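Protein pelota homolog (Archaeoglobus fulgidus, PDB 3OBY) probably recognises stalled ribosomes and promotes their release and the breakdown of damaged mRNA, with a predicted metal-dependent endoribonuclease activity. Local coordinates at residues I31-V37 / S106-K112; R280-L286 / I334-F340; V217-S221 / K233-V237; P129-M133 / G144-Q148. All blocks are in the same frame, centred on the assembly; numbering follows the deposited sequence.

Interaction 1 (I31-V37 / S106-K112)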
loop_
_atom_site.group_PDB
_atom_site.type_symbol
_atom_site.label_atom_id
_atom_site.label_comp_id
_atom_site.label_asym_id
_atom_site.label_seq_id
_atom_site.Cartn_x
_atom_site.Cartn_y
_atom_site.Cartn_z
ATOM N N ILE A 31 16.139 0.119 7.168
ATOM C CA ILE A 31 16.149 -1.270 7.625
ATOM C C ILE A 31 17.373 -1.942 6.995
ATOM O O ILE A 31 18.167 -2.581 7.683
ATOM C CB ILE A 31 14.866 -2.028 7.188
ATOM C CG1 ILE A 31 13.652 -1.528 7.974
ATOM C CG2 ILE A 31 15.046 -3.511 7.396
ATOM C CD1 ILE A 31 13.828 -1.587 9.473
ATOM N N ILE A 32 17.521 -1.785 5.682
ATOM C CA ILE A 32 18.664 -2.351 4.966
ATOM C C ILE A 32 19.916 -1.597 5.410
ATOM O O ILE A 32 19.947 -0.369 5.395
ATOM C CB ILE A 32 18.518 -2.169 3.460
ATOM C CG1 ILE A 32 17.305 -2.942 2.961
ATOM C CG2 ILE A 32 19.784 -2.628 2.762
ATOM C CD1 ILE A 32 16.882 -2.540 1.567
ATOM N N GLU A 33 20.951 -2.331 5.794
ATOM C CA GLU A 33 22.172 -1.705 6.270
ATOM C C GLU A 33 23.436 -2.169 5.559
ATOM O O GLU A 33 23.470 -3.236 4.937
ATOM C CB GLU A 33 22.310 -1.966 7.765
ATOM C CG GLU A 33 21.170 -1.394 8.598
ATOM C CD GLU A 33 21.266 -1.778 10.062
ATOM O OE1 GLU A 33 20.787 -2.871 10.427
ATOM O OE2 GLU A 33 21.831 -0.990 10.845
ATOM N N LYS A 34 24.478 -1.348 5.641
ATOM C CA LYS A 34 25.748 -1.701 5.032
ATOM C C LYS A 34 26.207 -2.925 5.785
ATOM O O LYS A 34 26.348 -2.882 7.007
ATOM C CB LYS A 34 26.768 -0.573 5.195
ATOM C CG LYS A 34 26.523 0.626 4.279
ATOM C CD LYS A 34 27.465 1.785 4.583
ATOM C CE LYS A 34 27.260 2.319 5.994
ATOM N NZ LYS A 34 28.135 3.478 6.306
ATOM N N GLY A 35 26.413 -4.016 5.053
ATOM C CA GLY A 35 26.848 -5.251 5.670
ATOM C C GLY A 35 25.855 -6.357 5.403
ATOM O O GLY A 35 26.227 -7.528 5.354
ATOM N N ASP A 36 24.588 -5.993 5.223
ATOM C CA ASP A 36 23.556 -6.989 4.954
ATOM C C ASP A 36 23.727 -7.558 3.553
ATOM O O ASP A 36 24.660 -7.216 2.836
ATOM C CB ASP A 36 22.149 -6.377 5.067
ATOM C CG ASP A 36 21.848 -5.820 6.451
ATOM O OD1 ASP A 36 22.457 -6.291 7.439
ATOM O OD2 ASP A 36 20.984 -4.920 6.550
ATOM N N VAL A 37 22.821 -8.445 3.172
ATOM C CA VAL A 37 22.852 -9.019 1.840
ATOM C C VAL A 37 21.452 -8.863 1.267
ATOM O O VAL A 37 20.470 -9.240 1.896
ATOM C CB VAL A 37 23.247 -10.516 1.852
ATOM C CG1 VAL A 37 23.113 -11.101 0.440
ATOM C CG2 VAL A 37 24.682 -10.673 2.347
ATOM N N SER A 106 14.849 -9.458 -1.203
ATOM C CA SER A 106 15.135 -10.283 -0.043
ATOM C C SER A 106 16.284 -9.668 0.737
ATOM O O SER A 106 17.332 -9.342 0.176
ATOM C CB SER A 106 15.524 -11.701 -0.474
ATOM O OG SER A 106 14.414 -12.403 -0.995
ATOM N N ILE A 107 16.071 -9.509 2.037
ATOM C CA ILE A 107 17.079 -8.957 2.926
ATOM C C ILE A 107 17.508 -10.120 3.816
ATOM O O ILE A 107 16.672 -10.806 4.398
ATOM C CB ILE A 107 16.491 -7.815 3.794
ATOM C CG1 ILE A 107 16.072 -6.655 2.905
ATOM C CG2 ILE A 107 17.503 -7.336 4.816
ATOM C CD1 ILE A 107 15.295 -5.586 3.643
ATOM N N ILE A 108 18.813 -10.349 3.894
ATOM C CA ILE A 108 19.364 -11.418 4.706
ATOM C C ILE A 108 20.352 -10.787 5.668
ATOM O O ILE A 108 21.341 -10.198 5.239
ATOM C CB ILE A 108 20.094 -12.449 3.836
ATOM C CG1 ILE A 108 19.143 -12.955 2.748
ATOM C CG2 ILE A 108 20.583 -13.606 4.695
ATOM C CD1 ILE A 108 19.773 -13.941 1.784
ATOM N N LYS A 109 20.068 -10.911 6.964
ATOM C CA LYS A 109 20.908 -10.337 8.012
ATOM C C LYS A 109 20.463 -10.875 9.361
ATOM O O LYS A 109 19.602 -11.758 9.456
ATOM C CB LYS A 109 20.734 -8.814 8.042
ATOM C CG LYS A 109 19.281 -8.405 8.341
ATOM C CD LYS A 109 19.001 -6.919 8.137
ATOM C CE LYS A 109 19.794 -6.054 9.107
ATOM N NZ LYS A 109 19.553 -4.597 8.907
ATOM N N LYS A 110 21.068 -10.322 10.402
ATOM C CA LYS A 110 20.709 -10.657 11.764
ATOM C C LYS A 110 19.764 -9.495 12.044
ATOM O O LYS A 110 20.152 -8.335 11.920
ATOM C CB LYS A 110 21.936 -10.604 12.689
ATOM C CG LYS A 110 22.504 -9.203 12.953
ATOM C CD LYS A 110 23.804 -9.265 13.753
ATOM C CE LYS A 110 24.297 -7.883 14.174
ATOM N NZ LYS A 110 23.387 -7.225 15.156
ATOM N N TRP A 111 18.521 -9.796 12.389
ATOM C CA TRP A 111 17.547 -8.744 12.642
ATOM C C TRP A 111 17.457 -8.235 14.076
ATOM O O TRP A 111 17.501 -9.005 15.039
ATOM C CB TRP A 111 16.170 -9.213 12.183
ATOM C CG TRP A 111 16.139 -9.562 10.734
ATOM C CD1 TRP A 111 16.667 -10.672 10.149
ATOM C CD2 TRP A 111 15.586 -8.771 9.675
ATOM N NE1 TRP A 111 16.480 -10.623 8.789
ATOM C CE2 TRP A 111 15.824 -9.463 8.470
ATOM C CE3 TRP A 111 14.920 -7.536 9.627
ATOM C CZ2 TRP A 111 15.410 -8.968 7.225
ATOM C CZ3 TRP A 111 14.510 -7.046 8.390
ATOM C CH2 TRP A 111 14.762 -7.761 7.206
ATOM N N LYS A 112 17.334 -6.918 14.210
ATOM C CA LYS A 112 17.197 -6.296 15.522
ATOM C C LYS A 112 15.700 -6.161 15.763
ATOM O O LYS A 112 14.920 -6.031 14.818
ATOM C CB LYS A 112 17.843 -4.912 15.538
ATOM C CG LYS A 112 19.267 -4.883 15.029
ATOM C CD LYS A 112 19.798 -3.466 14.961
ATOM C CE LYS A 112 20.962 -3.399 14.001
ATOM N NZ LYS A 112 20.531 -3.902 12.671
#

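Interaction 2 (R280-L286 / I334-F340)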
loop_
_atom_site.group_PDB
_atom_site.type_symbol
_atom_site.label_atom_id
_atom_site.label_comp_id
_atom_site.label_asym_id
_atom_site.label_seq_id
_atom_site.Cartn_x
_atom_site.Cartn_y
_atom_site.Cartn_z
ATOM N N ARG A 280 7.415 17.850 20.659
ATOM C CA ARG A 280 7.011 16.481 20.357
ATOM C C ARG A 280 5.486 16.343 20.396
ATOM O O ARG A 280 4.935 15.389 20.959
ATOM C CB ARG A 280 7.671 15.505 21.335
ATOM C CG ARG A 280 9.192 15.425 21.190
ATOM C CD ARG A 280 9.608 14.840 19.840
ATOM N NE ARG A 280 11.056 14.671 19.728
ATOM C CZ ARG A 280 11.904 15.624 19.352
ATOM N NH1 ARG A 280 13.202 15.366 19.291
ATOM N NH2 ARG A 280 11.458 16.827 19.018
ATOM N N ALA A 281 4.819 17.313 19.778
ATOM C CA ALA A 281 3.366 17.351 19.711
ATOM C C ALA A 281 2.834 16.685 18.451
ATOM O O ALA A 281 1.638 16.741 18.177
ATOM C CB ALA A 281 2.895 18.782 19.754
ATOM N N ILE A 282 3.711 16.046 17.685
ATOM C CA ILE A 282 3.268 15.412 16.454
ATOM C C ILE A 282 2.777 13.986 16.620
ATOM O O ILE A 282 3.533 13.084 16.972
ATOM C CB ILE A 282 4.366 15.439 15.365
ATOM C CG1 ILE A 282 4.540 16.859 14.833
ATOM C CG2 ILE A 282 3.971 14.548 14.202
ATOM C CD1 ILE A 282 4.975 17.871 15.868
ATOM N N GLU A 283 1.488 13.811 16.360
ATOM C CA GLU A 283 0.840 12.516 16.429
ATOM C C GLU A 283 1.009 11.904 15.045
ATOM O O GLU A 283 1.471 10.776 14.903
ATOM C CB GLU A 283 -0.648 12.708 16.724
ATOM C CG GLU A 283 -1.458 11.439 16.911
ATOM C CD GLU A 283 -2.960 11.702 16.832
ATOM O OE1 GLU A 283 -3.519 11.686 15.712
ATOM O OE2 GLU A 283 -3.578 11.942 17.891
ATOM N N VAL A 284 0.639 12.669 14.024
ATOM C CA VAL A 284 0.731 12.192 12.660
ATOM C C VAL A 284 1.390 13.226 11.783
ATOM O O VAL A 284 0.861 14.318 11.618
ATOM C CB VAL A 284 -0.664 11.899 12.078
ATOM C CG1 VAL A 284 -0.529 11.250 10.716
ATOM C CG2 VAL A 284 -1.448 11.011 13.028
ATOM N N LEU A 285 2.548 12.873 11.224
ATOM C CA LEU A 285 3.298 13.756 10.329
ATOM C C LEU A 285 2.925 13.417 8.892
ATOM O O LEU A 285 3.075 12.273 8.473
ATOM C CB LEU A 285 4.803 13.556 10.507
ATOM C CG LEU A 285 5.682 14.457 9.629
ATOM C CD1 LEU A 285 5.578 15.904 10.107
ATOM C CD2 LEU A 285 7.128 13.996 9.687
ATOM N N LEU A 286 2.430 14.402 8.146
ATOM C CA LEU A 286 2.048 14.190 6.749
ATOM C C LEU A 286 3.066 14.885 5.842
ATOM O O LEU A 286 3.346 16.063 6.019
ATOM C CB LEU A 286 0.657 14.765 6.484
ATOM C CG LEU A 286 -0.504 14.349 7.382
ATOM C CD1 LEU A 286 -1.758 15.053 6.870
ATOM C CD2 LEU A 286 -0.690 12.831 7.382
ATOM N N ILE A 334 4.339 19.859 3.816
ATOM C CA ILE A 334 4.489 19.110 5.052
ATOM C C ILE A 334 3.546 19.685 6.099
ATOM O O ILE A 334 3.448 20.894 6.254
ATOM C CB ILE A 334 5.959 19.153 5.549
ATOM C CG1 ILE A 334 6.129 18.202 6.735
ATOM C CG2 ILE A 334 6.356 20.572 5.928
ATOM C CD1 ILE A 334 7.568 18.042 7.205
ATOM N N ALA A 335 2.833 18.808 6.796
ATOM C CA ALA A 335 1.884 19.230 7.814
ATOM C C ALA A 335 1.826 18.178 8.900
ATOM O O ALA A 335 2.422 17.115 8.764
ATOM C CB ALA A 335 0.516 19.426 7.195
ATOM N N ALA A 336 1.117 18.467 9.984
ATOM C CA ALA A 336 1.020 17.510 11.082
ATOM C C ALA A 336 -0.260 17.636 11.885
ATOM O O ALA A 336 -0.789 18.726 12.061
ATOM C CB ALA A 336 2.214 17.669 12.014
ATOM N N LEU A 337 -0.758 16.499 12.354
ATOM C CA LEU A 337 -1.935 16.463 13.202
ATOM C C LEU A 337 -1.334 16.380 14.618
ATOM O O LEU A 337 -0.603 15.442 14.942
ATOM C CB LEU A 337 -2.791 15.242 12.865
ATOM C CG LEU A 337 -3.300 15.208 11.417
ATOM C CD1 LEU A 337 -4.285 14.058 11.233
ATOM C CD2 LEU A 337 -3.965 16.526 11.066
ATOM N N LEU A 338 -1.632 17.379 15.449
ATOM C CA LEU A 338 -1.069 17.472 16.797
ATOM C C LEU A 338 -1.819 16.823 17.950
ATOM O O LEU A 338 -3.016 16.565 17.867
ATOM C CB LEU A 338 -0.832 18.945 17.131
ATOM C CG LEU A 338 -0.057 19.732 16.071
ATOM C CD1 LEU A 338 0.109 21.162 16.525
ATOM C CD2 LEU A 338 1.309 19.095 15.844
ATOM N N ARG A 339 -1.079 16.573 19.029
ATOM C CA ARG A 339 -1.595 15.968 20.262
ATOM C C ARG A 339 -2.165 17.068 21.143
ATOM O O ARG A 339 -2.962 16.814 22.045
ATOM C CB ARG A 339 -0.461 15.274 21.017
ATOM C CG ARG A 339 0.110 14.084 20.286
ATOM C CD ARG A 339 1.497 13.701 20.766
ATOM N NE ARG A 339 1.859 12.404 20.204
ATOM C CZ ARG A 339 3.085 11.898 20.198
ATOM N NH1 ARG A 339 4.089 12.582 20.726
ATOM N NH2 ARG A 339 3.298 10.704 19.663
ATOM N N PHE A 340 -1.731 18.293 20.869
ATOM C CA PHE A 340 -2.161 19.473 21.605
ATOM C C PHE A 340 -1.675 20.721 20.879
ATOM O O PHE A 340 -0.740 20.650 20.084
ATOM C CB PHE A 340 -1.587 19.449 23.022
ATOM C CG PHE A 340 -0.116 19.163 23.078
ATOM C CD1 PHE A 340 0.342 17.893 23.418
ATOM C CD2 PHE A 340 0.817 20.166 22.815
ATOM C CE1 PHE A 340 1.710 17.619 23.504
ATOM C CE2 PHE A 340 2.181 19.906 22.898
ATOM C CZ PHE A 340 2.631 18.625 23.245
#

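Interaction 3 (V217-S221 / K233-V237)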
loop_
_atom_site.group_PDB
_atom_site.type_symbol
_atom_site.label_atom_id
_atom_site.label_comp_id
_atom_site.label_asym_id
_atom_site.label_seq_id
_atom_site.Cartn_x
_atom_site.Cartn_y
_atom_site.Cartn_z
ATOM N N VAL A 217 -15.694 -4.043 -12.468
ATOM C CA VAL A 217 -15.784 -5.060 -13.511
ATOM C C VAL A 217 -14.453 -5.157 -14.247
ATOM O O VAL A 217 -13.980 -4.176 -14.814
ATOM C CB VAL A 217 -16.880 -4.721 -14.533
ATOM C CG1 VAL A 217 -16.924 -5.781 -15.616
ATOM C CG2 VAL A 217 -18.219 -4.624 -13.842
ATOM N N VAL A 218 -13.856 -6.343 -14.229
ATOM C CA VAL A 218 -12.573 -6.577 -14.884
ATOM C C VAL A 218 -12.760 -7.267 -16.232
ATOM O O VAL A 218 -13.781 -7.913 -16.472
ATOM C CB VAL A 218 -11.651 -7.425 -13.981
ATOM C CG1 VAL A 218 -10.387 -7.818 -14.723
ATOM C CG2 VAL A 218 -11.290 -6.627 -12.738
ATOM N N ASP A 219 -11.769 -7.123 -17.106
ATOM C CA ASP A 219 -11.810 -7.708 -18.442
ATOM C C ASP A 219 -11.737 -9.235 -18.485
ATOM O O ASP A 219 -12.128 -9.843 -19.480
ATOM C CB ASP A 219 -10.678 -7.132 -19.296
ATOM C CG ASP A 219 -10.791 -7.525 -20.757
ATOM O OD1 ASP A 219 -9.811 -7.321 -21.506
ATOM O OD2 ASP A 219 -11.862 -8.029 -21.161
ATOM N N VAL A 220 -11.231 -9.854 -17.421
ATOM C CA VAL A 220 -11.119 -11.313 -17.365
ATOM C C VAL A 220 -12.344 -12.011 -17.955
ATOM O O VAL A 220 -13.480 -11.638 -17.672
ATOM C CB VAL A 220 -10.926 -11.802 -15.909
ATOM C CG1 VAL A 220 -10.934 -13.322 -15.862
ATOM C CG2 VAL A 220 -9.615 -11.270 -15.353
ATOM N N SER A 221 -12.107 -13.031 -18.774
ATOM C CA SER A 221 -13.196 -13.765 -19.411
ATOM C C SER A 221 -13.444 -15.120 -18.771
ATOM O O SER A 221 -14.551 -15.659 -18.841
ATOM C CB SER A 221 -12.895 -13.963 -20.897
ATOM O OG SER A 221 -12.821 -12.720 -21.574
ATOM N N LYS A 233 -3.812 -12.967 -11.118
ATOM C CA LYS A 233 -2.680 -12.730 -12.001
ATOM C C LYS A 233 -2.636 -11.274 -12.461
ATOM O O LYS A 233 -1.565 -10.678 -12.556
ATOM C CB LYS A 233 -2.759 -13.669 -13.210
ATOM C CG LYS A 233 -1.477 -13.761 -14.025
ATOM C CD LYS A 233 -1.537 -14.928 -15.005
ATOM C CE LYS A 233 -0.167 -15.252 -15.587
ATOM N NZ LYS A 233 -0.177 -16.540 -16.333
ATOM N N ARG A 234 -3.809 -10.708 -12.728
ATOM C CA ARG A 234 -3.932 -9.326 -13.191
ATOM C C ARG A 234 -3.647 -8.266 -12.113
ATOM O O ARG A 234 -3.713 -7.065 -12.387
ATOM C CB ARG A 234 -5.341 -9.095 -13.747
ATOM C CG ARG A 234 -5.740 -10.008 -14.890
ATOM C CD ARG A 234 -5.641 -9.301 -16.233
ATOM N NE ARG A 234 -6.243 -10.100 -17.299
ATOM C CZ ARG A 234 -7.282 -9.714 -18.034
ATOM N NH1 ARG A 234 -7.845 -8.531 -17.825
ATOM N NH2 ARG A 234 -7.767 -10.515 -18.975
ATOM N N ARG A 235 -3.340 -8.711 -10.895
ATOM C CA ARG A 235 -3.054 -7.811 -9.775
ATOM C C ARG A 235 -4.202 -6.830 -9.483
ATOM O O ARG A 235 -3.976 -5.705 -9.026
ATOM C CB ARG A 235 -1.760 -7.027 -10.037
ATOM C CG ARG A 235 -0.624 -7.854 -10.627
ATOM C CD ARG A 235 -0.336 -9.123 -9.833
ATOM N NE ARG A 235 0.905 -9.046 -9.063
ATOM C CZ ARG A 235 1.441 -10.076 -8.411
ATOM N NH1 ARG A 235 0.841 -11.262 -8.438
ATOM N NH2 ARG A 235 2.577 -9.927 -7.736
ATOM N N VAL A 236 -5.432 -7.260 -9.752
ATOM C CA VAL A 236 -6.599 -6.429 -9.500
ATOM C C VAL A 236 -6.607 -6.073 -8.012
ATOM O O VAL A 236 -6.767 -4.914 -7.636
ATOM C CB VAL A 236 -7.910 -7.176 -9.851
ATOM C CG1 VAL A 236 -9.095 -6.280 -9.616
ATOM C CG2 VAL A 236 -7.891 -7.625 -11.301
ATOM N N VAL A 237 -6.417 -7.078 -7.167
ATOM C CA VAL A 237 -6.399 -6.856 -5.727
ATOM C C VAL A 237 -5.407 -5.761 -5.360
ATOM O O VAL A 237 -5.713 -4.881 -4.553
ATOM C CB VAL A 237 -6.039 -8.161 -4.964
ATOM C CG1 VAL A 237 -5.688 -7.860 -3.517
ATOM C CG2 VAL A 237 -7.214 -9.114 -5.001
#

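Interaction 4 (P129-M133 / G144-Q148)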
loop_
_atom_site.group_PDB
_atom_site.type_symbol
_atom_site.label_atom_id
_atom_site.label_comp_id
_atom_site.label_asym_id
_atom_site.label_seq_id
_atom_site.Cartn_x
_atom_site.Cartn_y
_atom_site.Cartn_z
ATOM N N PRO A 129 -8.707 -5.467 2.687
ATOM C CA PRO A 129 -10.124 -5.507 3.048
ATOM C C PRO A 129 -10.711 -6.835 2.590
ATOM O O PRO A 129 -10.150 -7.492 1.722
ATOM C CB PRO A 129 -10.695 -4.333 2.266
ATOM C CG PRO A 129 -9.923 -4.406 1.003
ATOM C CD PRO A 129 -8.499 -4.634 1.491
ATOM N N GLU A 130 -11.829 -7.236 3.174
ATOM C CA GLU A 130 -12.456 -8.485 2.771
ATOM C C GLU A 130 -12.863 -8.337 1.309
ATOM O O GLU A 130 -13.722 -7.515 0.973
ATOM C CB GLU A 130 -13.690 -8.775 3.636
ATOM C CG GLU A 130 -14.352 -10.120 3.349
ATOM C CD GLU A 130 -13.719 -11.278 4.107
ATOM O OE1 GLU A 130 -12.472 -11.409 4.102
ATOM O OE2 GLU A 130 -14.484 -12.064 4.706
ATOM N N ILE A 131 -12.242 -9.137 0.448
ATOM C CA ILE A 131 -12.516 -9.093 -0.985
ATOM C C ILE A 131 -13.300 -10.300 -1.513
ATOM O O ILE A 131 -12.968 -11.449 -1.224
ATOM C CB ILE A 131 -11.195 -9.008 -1.801
ATOM C CG1 ILE A 131 -10.336 -7.836 -1.325
ATOM C CG2 ILE A 131 -11.513 -8.843 -3.266
ATOM C CD1 ILE A 131 -11.053 -6.513 -1.358
ATOM N N VAL A 132 -14.333 -10.033 -2.301
ATOM C CA VAL A 132 -15.128 -11.100 -2.894
ATOM C C VAL A 132 -15.049 -11.040 -4.417
ATOM O O VAL A 132 -15.194 -9.981 -5.023
ATOM C CB VAL A 132 -16.619 -11.024 -2.479
ATOM C CG1 VAL A 132 -17.443 -11.995 -3.327
ATOM C CG2 VAL A 132 -16.766 -11.374 -1.009
ATOM N N MET A 133 -14.812 -12.190 -5.030
ATOM C CA MET A 133 -14.722 -12.271 -6.473
ATOM C C MET A 133 -15.931 -13.011 -7.020
ATOM O O MET A 133 -16.320 -14.058 -6.500
ATOM C CB MET A 133 -13.440 -12.988 -6.879
ATOM C CG MET A 133 -12.200 -12.126 -6.805
ATOM S SD MET A 133 -10.738 -13.080 -7.183
ATOM C CE MET A 133 -9.594 -12.517 -5.881
ATOM N N GLY A 144 -16.254 -16.321 -4.730
ATOM C CA GLY A 144 -15.296 -16.803 -3.764
ATOM C C GLY A 144 -14.765 -15.605 -3.007
ATOM O O GLY A 144 -14.869 -14.468 -3.469
ATOM N N VAL A 145 -14.215 -15.855 -1.830
ATOM C CA VAL A 145 -13.655 -14.796 -1.020
ATOM C C VAL A 145 -12.158 -15.054 -0.964
ATOM O O VAL A 145 -11.717 -16.197 -1.067
ATOM C CB VAL A 145 -14.249 -14.801 0.407
ATOM C CG1 VAL A 145 -13.946 -16.130 1.092
ATOM C CG2 VAL A 145 -13.691 -13.624 1.212
ATOM N N LEU A 146 -11.379 -13.990 -0.823
ATOM C CA LEU A 146 -9.938 -14.127 -0.768
ATOM C C LEU A 146 -9.514 -14.557 0.634
ATOM O O LEU A 146 -10.031 -14.070 1.638
ATOM C CB LEU A 146 -9.269 -12.803 -1.149
ATOM C CG LEU A 146 -7.751 -12.836 -1.327
ATOM C CD1 LEU A 146 -7.395 -13.797 -2.459
ATOM C CD2 LEU A 146 -7.240 -11.432 -1.628
ATOM N N ARG A 147 -8.582 -15.496 0.685
ATOM C CA ARG A 147 -8.068 -16.007 1.943
ATOM C C ARG A 147 -6.574 -16.204 1.739
ATOM O O ARG A 147 -6.086 -16.087 0.616
ATOM C CB ARG A 147 -8.762 -17.324 2.287
ATOM C CG ARG A 147 -10.213 -17.145 2.720
ATOM C CD ARG A 147 -10.294 -16.659 4.160
ATOM N NE ARG A 147 -11.645 -16.259 4.546
ATOM C CZ ARG A 147 -12.125 -15.024 4.434
ATOM N NH1 ARG A 147 -11.362 -14.055 3.949
ATOM N NH2 ARG A 147 -13.367 -14.759 4.813
ATOM N N GLN A 148 -5.844 -16.491 2.809
ATOM C CA GLN A 148 -4.400 -16.667 2.698
ATOM C C GLN A 148 -3.967 -17.659 1.620
ATOM O O GLN A 148 -3.016 -17.396 0.886
ATOM C CB GLN A 148 -3.808 -17.110 4.039
ATOM C CG GLN A 148 -4.228 -16.270 5.222
ATOM C CD GLN A 148 -3.430 -16.594 6.470
ATOM O OE1 GLN A 148 -3.788 -16.184 7.575
ATOM N NE2 GLN A 148 -2.335 -17.329 6.299
HETATM O O HOH W 1 -10.989 -11.112 1.829
#

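Interaction 1 (I31-V37 / S106-K112)
Three oxygens of 31-37 converge on one ammonium: Lys109 NZ donates to Ile31 O (2.7 Å), Glu33 OE1 (2.6 Å) and Asp36 OD2 (2.8 Å). With CG lodged between its backbone N and carbonyl carbon (chi1 61°) and a bend at chi3, the lysine runs obliquely across the Asp36 carboxylate before its tip turns to the end of helix 22-31. Ile31 O is met almost head-on, Glu33 OE1 through its anti lone pair, and Asp36 OD2 on the syn side, somewhat out of the carboxylate plane. From the other face of that carboxylate, Glu33 N also bonds to OD2, at 2.7 Å, tying up the type II turn Glu33-Asp36. Glu33 and Lys112 reach toward each other from opposite directions, NZ meeting OE1, and Gln115 of helix 113-123 reaches the same oxygen. Shortening Lys109 to an alanine would probably leave Ile31 O without this donor and Asp36 without its salt-bridge mate, with Glu33 held by Lys112. Among the apolar groups, Ile32 CG1 packs on Ile107 CD1. Val37 and Ile108 form an antiparallel hydrogen-bonded pair in the N-terminal Sm-fold domain. A buried Asp36 and a more exposed Glu33, sharing Lys109, form a salt-bridge network likely to hold the turn between helix 22-31 and strand 37-40.

Interaction 2 (R280-L286 / I334-F340)
Leu337 O takes two backbone donors, Glu283 N at 3.0 Å and Val284 N at 3.2 Å, the signature of a classic beta bulge. Beyond it the antiparallel strands pair regularly: Leu337 N returns to Val284 O, and Leu286 and Ala335 exchange two bonds. On the other side of the bulge Arg339 N binds Ala281 O, and Arg339 NH1 donates to Arg280 O at 2.9 Å, tilted from the carbonyl plane. The extended arginine lays its guanidinium over Ile282 O, which sits 3.4 Å above the centre of one face, while NH2 goes on to Ser311 O. Arg280, with positive phi, closes helix 270-277 in a Schellman motif, so Arg339 grips the chain just where it leaves the helix. The Phe340 ring receives Ala281 CB over one face, a CH-pi contact 3.8 Å from the centroid. Ile282 CG1 meets Ala336 CB at 3.7 Å and its CD1 touches Leu338 CD2; Leu285 CD1 reaches Ile334 CG1 on that side, packed against helices 270-277 and 301-310. Val284, Leu286, Ala335 and Leu337 occupy the other face, where helix 236-262 covers Leu286, Ala335 and Leu337. The chemistry is that of a central strand pair, apolar on both faces, in the mixed sheet of the C-terminal domain, with the side-chain contacts to backbone carbonyls, those of Arg339, gathered at its helix-to-strand end.

Interaction 3 (V217-S221 / K233-V237)
The backbones stay well apart, Val218 and Val236 CA atoms 8.0 Å from each other, and no hydrogen bond joins the loop 217-221 to the turn 233-237, where a Schellman motif at Arg235 separates helix 224-233 from helix 236-262. Val218 CG2 and the methyls of Val236 meet tip to tip, CG2 to CG2 at 3.8 Å, beside Ile189 of strand 187-191. Further out, the Arg234 side chain bends at chi2 (-102°) and slides past Val220 in the opposite direction, laying its guanidinium flat against the valine. Val220 CG2 stands 3.9 Å above the centre of one guanidinium face, whereas Asp219 CB approaches the edge, in plane, 3.5 Å from Arg234 NH1. Val218 CG1 comes obliquely to the same nitrogen. Asp219 is poorly ordered, and its OD1 lies 4.3 Å from Arg234 NH1, beyond a salt bridge. The firm ionic partner is Glu230 of helix 224-233, which takes Arg234 NE. Thus the arginine acts across this contact largely as a flat surface, its charge met by Glu230 of the preceding helix, and the loop after strand 215-217 is joined to the helix-to-helix corner of the central domain by van der Waals contact and, at most, weak electrostatics.

Interaction 4 (P129-M133 / G144-Q148)
Glu130 carries its CG opposite the backbone N (chi1 -176°) and then bends at chi2 (85°), while Arg147 bends at its own chi2; the two bends bring carboxylate and guanidinium together end-on. Arg147 NH1 donates to Glu130 OE1 and NH2 to OE2, both at 2.9 Å and nearly straight. Each oxygen is met on its syn side, somewhat out of the carboxylate plane, and the two planes lie 26° apart. Val145 lends both methyls: CG1 lies over the centre of one guanidinium face, and CG2 sits 3.7 Å from Glu130 CD. A water held by Glu130 OE1 at 2.7 Å also accepts from Ile131 N and donates to Leu146 O, spanning the place where the strands begin to separate. Replacing Glu130 with an alanine would probably leave Arg147 without its carboxylate mate, free to swing off Val145, and the water with one acceptor fewer. Beside the water, Leu146 N binds Ile131 O at 3.0 Å, and Met133 and Gly144 form a hydrogen-bonded pair, Met133 N to Gly144 O at 2.8 Å. Met133 CE and Leu146 CD1 approach to 4.3 Å on the side packed by helix 224-233, while Val132 and Val145 pair on the other face, near Ile154. Such cross-strand pairing belongs to an antiparallel beta hairpin, here strands 131-137 and 140-147 in the mixed sheet of the central domain.

Along the chain the order is interaction 1, interaction 4, interaction 3, interaction 2, each closing before the next opens. Interaction 1 lies in the N-terminal Sm-fold domain, its centre about 31 Å from that of interaction 2 in the C-terminal domain; their nearest atoms are about 17 Å apart. Interactions 3 and 4 share the central region, with centres about 14 Å apart, and touch where Val237 CG2 packs on Leu146 CD2 at 4.1 Å. Helix 236-262 starts in interaction 3 and runs on to cover one face of the sheet in interaction 2, whose centre is about 39 Å away. Each region thus has its own sheet, consistent with the inter-domain plasticity reported for archaeal Pelota.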